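Local structure of dopamine N-acetyltransferase-like Protein (Tribolium castaneum, 6V3T) at residues N104-S109 against D203-M208. The protein probably transfers acyl groups from acetyl-CoA and longer acyl-CoA thioesters to the amine of serotonin and related arylalkylamines. Residues are numbered along the deposited sequence; the frame is centred on the assembly and turned at random.
Sequences NNVNKS and DYYKVM
Val106 meets Tyr205 and Val207 in the apolar part of this contact. Both methyls of Val106, CG1 and CG2, lie 3.9 Å from CE2 of Tyr205, so the isopropyl group straddles one ring carbon, with CG1 approaching obliquely. The two side chains run past each other in opposite senses. CB of Tyr205 points toward the helix, and with CG roughly anti to the backbone N (chi1 151°) the ring extends to Val106. A second apolar pair joins Val106 CG1 to Val207 CG2 at 3.9 Å, placing the helix methyl against both Tyr205 and Val207, two residues apart on the strand.

Topologically, the end of helix 94-108 packs against strand 204-211 in the mixed sheet of the GNAT acetyltransferase fold. The short axes of helix 104-108 and strand 204-208 come within 10.1 Å, their N-to-C directions 43° apart, and 155 Å² is buried between the two segments, both sides summed. The same strand lies near the cofactor: the Tyr205 side chain is about 7 Å from bound acetyl-CoA and about 4 Å from that of Thr163, a binding residue.

The polar pair is proximity alone. Asn107 ND2 sits 3.4 Å from Tyr205 OH, but the angle is poor for a hydrogen bond, and the amide and ring planes are 39° apart. The amide nitrogen instead donates to Asp161 OD1 and to Leu103 O, two bonds that probably hold the amide in its rotation. Asn107 ND2 also lies 4.1 Å from Val207 CG2. Replacing Tyr205 with an alanine would probably leave the Val106 methyls without their aromatic partner and open a gap between helix and strand beside Asn107.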
ATOM      1  N   ASN A 104     -10.342  -0.930  -5.025  1.00 61.41           N
ATOM      2  CA  ASN A 104     -11.481  -0.154  -4.480  1.00 59.38           C
ATOM      3  C   ASN A 104     -12.729  -1.054  -4.449  1.00 59.72           C
ATOM      4  O   ASN A 104     -13.422  -1.044  -3.420  1.00 61.01           O
ATOM      5  CB  ASN A 104     -11.614   1.177  -5.216  1.00 60.35           C
ATOM      6  CG  ASN A 104     -10.458   2.115  -4.918  1.00 62.81           C
ATOM      7  OD1 ASN A 104     -10.403   2.735  -3.861  1.00 67.77           O
ATOM      8  ND2 ASN A 104      -9.521   2.236  -5.836  1.00 61.67           N
ATOM      9  N   ASN A 105     -12.984  -1.847  -5.494  1.00 59.88           N
ATOM     10  CA  ASN A 105     -14.120  -2.810  -5.509  1.00 63.00           C
ATOM     11  C   ASN A 105     -14.000  -3.742  -4.300  1.00 65.56           C
ATOM     12  O   ASN A 105     -14.946  -3.791  -3.495  1.00 62.39           O
ATOM     13  CB  ASN A 105     -14.196  -3.632  -6.795  1.00 65.14           C
ATOM     14  CG  ASN A 105     -14.819  -2.868  -7.942  1.00 67.03           C
ATOM     15  OD1 ASN A 105     -15.196  -1.708  -7.788  1.00 64.86           O
ATOM     16  ND2 ASN A 105     -14.928  -3.514  -9.092  1.00 69.83           N
ATOM     17  N   VAL A 106     -12.870  -4.443  -4.175  1.00 67.74           N
ATOM     18  CA  VAL A 106     -12.624  -5.422  -3.075  1.00 67.39           C
ATOM     19  C   VAL A 106     -12.898  -4.722  -1.741  1.00 67.29           C
ATOM     20  O   VAL A 106     -13.680  -5.266  -0.925  1.00 67.65           O
ATOM     21  CB  VAL A 106     -11.198  -5.999  -3.114  1.00 68.74           C
ATOM     22  CG1 VAL A 106     -10.886  -6.804  -1.853  1.00 68.54           C
ATOM     23  CG2 VAL A 106     -10.963  -6.848  -4.355  1.00 69.86           C
ATOM     24  N   ASN A 107     -12.266  -3.566  -1.526  1.00 63.63           N
ATOM     25  CA  ASN A 107     -12.410  -2.795  -0.268  1.00 61.88           C
ATOM     26  C   ASN A 107     -13.891  -2.490  -0.061  1.00 62.87           C
ATOM     27  O   ASN A 107     -14.437  -2.876   0.991  1.00 60.39           O
ATOM     28  CB  ASN A 107     -11.549  -1.536  -0.276  1.00 63.73           C
ATOM     29  CG  ASN A 107     -10.221  -1.762   0.408  1.00 64.70           C
ATOM     30  OD1 ASN A 107     -10.107  -1.563   1.615  1.00 64.33           O
ATOM     31  ND2 ASN A 107      -9.222  -2.197  -0.346  1.00 67.29           N
ATOM     32  N   LYS A 108     -14.522  -1.869  -1.059  1.00 65.63           N
ATOM     33  CA  LYS A 108     -15.956  -1.484  -1.018  1.00 66.68           C
ATOM     34  C   LYS A 108     -16.803  -2.718  -0.677  1.00 64.59           C
ATOM     35  O   LYS A 108     -17.668  -2.605   0.191  1.00 66.92           O
ATOM     36  CB  LYS A 108     -16.346  -0.816  -2.337  1.00 68.15           C
ATOM     37  CG  LYS A 108     -17.711  -0.157  -2.341  1.00 70.17           C
ATOM     38  CD  LYS A 108     -18.726  -1.042  -2.966  1.00 73.08           C
ATOM     39  CE  LYS A 108     -20.102  -0.936  -2.370  1.00 78.89           C
ATOM     40  NZ  LYS A 108     -20.785   0.292  -2.821  1.00 85.10           N
ATOM     41  N   SER A 109     -16.490  -3.872  -1.267  1.00 64.20           N
ATOM     42  CA  SER A 109     -17.275  -5.127  -1.149  1.00 63.58           C
ATOM     43  C   SER A 109     -17.208  -5.708   0.265  1.00 64.27           C
ATOM     44  O   SER A 109     -17.923  -6.681   0.494  1.00 64.99           O
ATOM     45  CB  SER A 109     -16.830  -6.146  -2.165  1.00 67.26           C
ATOM     46  OG  SER A 109     -15.617  -6.766  -1.775  1.00 70.40           O
ATOM     47  N   ASP A 203       0.221 -15.244  -5.747  1.00 78.53           N
ATOM     48  CA  ASP A 203      -0.908 -15.892  -6.469  1.00 86.87           C
ATOM     49  C   ASP A 203      -2.241 -15.287  -6.014  1.00 85.63           C
ATOM     50  O   ASP A 203      -3.275 -15.664  -6.612  1.00 92.05           O
ATOM     51  CB  ASP A 203      -0.943 -17.410  -6.245  1.00 96.08           C
ATOM     52  CG  ASP A 203       0.332 -18.156  -6.607  1.00102.21           C
ATOM     53  OD1 ASP A 203       1.089 -17.650  -7.468  1.00101.03           O
ATOM     54  OD2 ASP A 203       0.559 -19.246  -6.019  1.00104.77           O
ATOM     55  N   TYR A 204      -2.239 -14.421  -4.988  1.00 77.99           N
ATOM     56  CA  TYR A 204      -3.479 -13.820  -4.425  1.00 74.54           C
ATOM     57  C   TYR A 204      -3.187 -12.569  -3.588  1.00 69.16           C
ATOM     58  O   TYR A 204      -2.065 -12.399  -3.073  1.00 64.98           O
ATOM     59  CB  TYR A 204      -4.242 -14.868  -3.617  1.00 78.12           C
ATOM     60  CG  TYR A 204      -3.406 -15.618  -2.615  1.00 81.74           C
ATOM     61  CD1 TYR A 204      -2.506 -16.586  -2.986  1.00 79.52           C
ATOM     62  CD2 TYR A 204      -3.515 -15.367  -1.274  1.00 87.73           C
ATOM     63  CE1 TYR A 204      -1.730 -17.267  -2.065  1.00 81.41           C
ATOM     64  CE2 TYR A 204      -2.768 -16.056  -0.333  1.00 86.11           C
ATOM     65  CZ  TYR A 204      -1.863 -17.008  -0.725  1.00 82.37           C
ATOM     66  OH  TYR A 204      -1.120 -17.669   0.204  1.00 83.49           O
ATOM     67  N   TYR A 205      -4.217 -11.723  -3.474  1.00 68.61           N
ATOM     68  CA  TYR A 205      -4.231 -10.420  -2.756  1.00 67.47           C
ATOM     69  C   TYR A 205      -5.145 -10.564  -1.538  1.00 68.23           C
ATOM     70  O   TYR A 205      -6.298 -11.054  -1.675  1.00 65.53           O
ATOM     71  CB  TYR A 205      -4.667  -9.302  -3.709  1.00 67.55           C
ATOM     72  CG  TYR A 205      -5.373  -8.099  -3.121  1.00 65.13           C
ATOM     73  CD1 TYR A 205      -4.789  -7.309  -2.142  1.00 66.69           C
ATOM     74  CD2 TYR A 205      -6.598  -7.690  -3.621  1.00 61.41           C
ATOM     75  CE1 TYR A 205      -5.426  -6.177  -1.642  1.00 64.43           C
ATOM     76  CE2 TYR A 205      -7.246  -6.564  -3.139  1.00 61.20           C
ATOM     77  CZ  TYR A 205      -6.661  -5.803  -2.143  1.00 63.64           C
ATOM     78  OH  TYR A 205      -7.316  -4.699  -1.671  1.00 62.20           O
ATOM     79  N   LYS A 206      -4.615 -10.209  -0.370  1.00 64.49           N
ATOM     80  CA  LYS A 206      -5.361 -10.230   0.901  1.00 62.30           C
ATOM     81  C   LYS A 206      -5.510  -8.804   1.389  1.00 63.15           C
ATOM     82  O   LYS A 206      -4.490  -8.087   1.409  1.00 69.85           O
ATOM     83  CB  LYS A 206      -4.615 -11.015   1.972  1.00 63.84           C
ATOM     84  CG  LYS A 206      -4.759 -12.521   1.899  1.00 65.50           C
ATOM     85  CD  LYS A 206      -3.776 -13.190   2.816  1.00 65.85           C
ATOM     86  CE  LYS A 206      -4.061 -14.648   3.058  1.00 66.77           C
ATOM     87  NZ  LYS A 206      -3.175 -15.151   4.127  1.00 69.18           N
ATOM     88  N   VAL A 207      -6.733  -8.425   1.752  1.00 62.60           N
ATOM     89  CA  VAL A 207      -6.996  -7.307   2.694  1.00 60.45           C
ATOM     90  C   VAL A 207      -6.850  -7.885   4.104  1.00 55.33           C
ATOM     91  O   VAL A 207      -7.452  -8.932   4.380  1.00 48.35           O
ATOM     92  CB  VAL A 207      -8.364  -6.647   2.445  1.00 60.64           C
ATOM     93  CG1 VAL A 207      -8.715  -5.634   3.522  1.00 62.54           C
ATOM     94  CG2 VAL A 207      -8.400  -5.981   1.081  1.00 61.71           C
ATOM     95  N   MET A 208      -6.013  -7.250   4.922  1.00 55.71           N
ATOM     96  CA  MET A 208      -5.616  -7.743   6.261  1.00 55.15           C
ATOM     97  C   MET A 208      -5.759  -6.596   7.255  1.00 54.13           C
ATOM     98  O   MET A 208      -5.652  -5.435   6.855  1.00 55.16           O
ATOM     99  CB  MET A 208      -4.178  -8.269   6.257  1.00 56.28           C
ATOM    100  CG  MET A 208      -3.946  -9.325   5.190  1.00 58.14           C
ATOM    101  SD  MET A 208      -2.322 -10.122   5.245  1.00 57.79           S
ATOM    102  CE  MET A 208      -2.594 -11.306   6.570  1.00 57.63           C
TER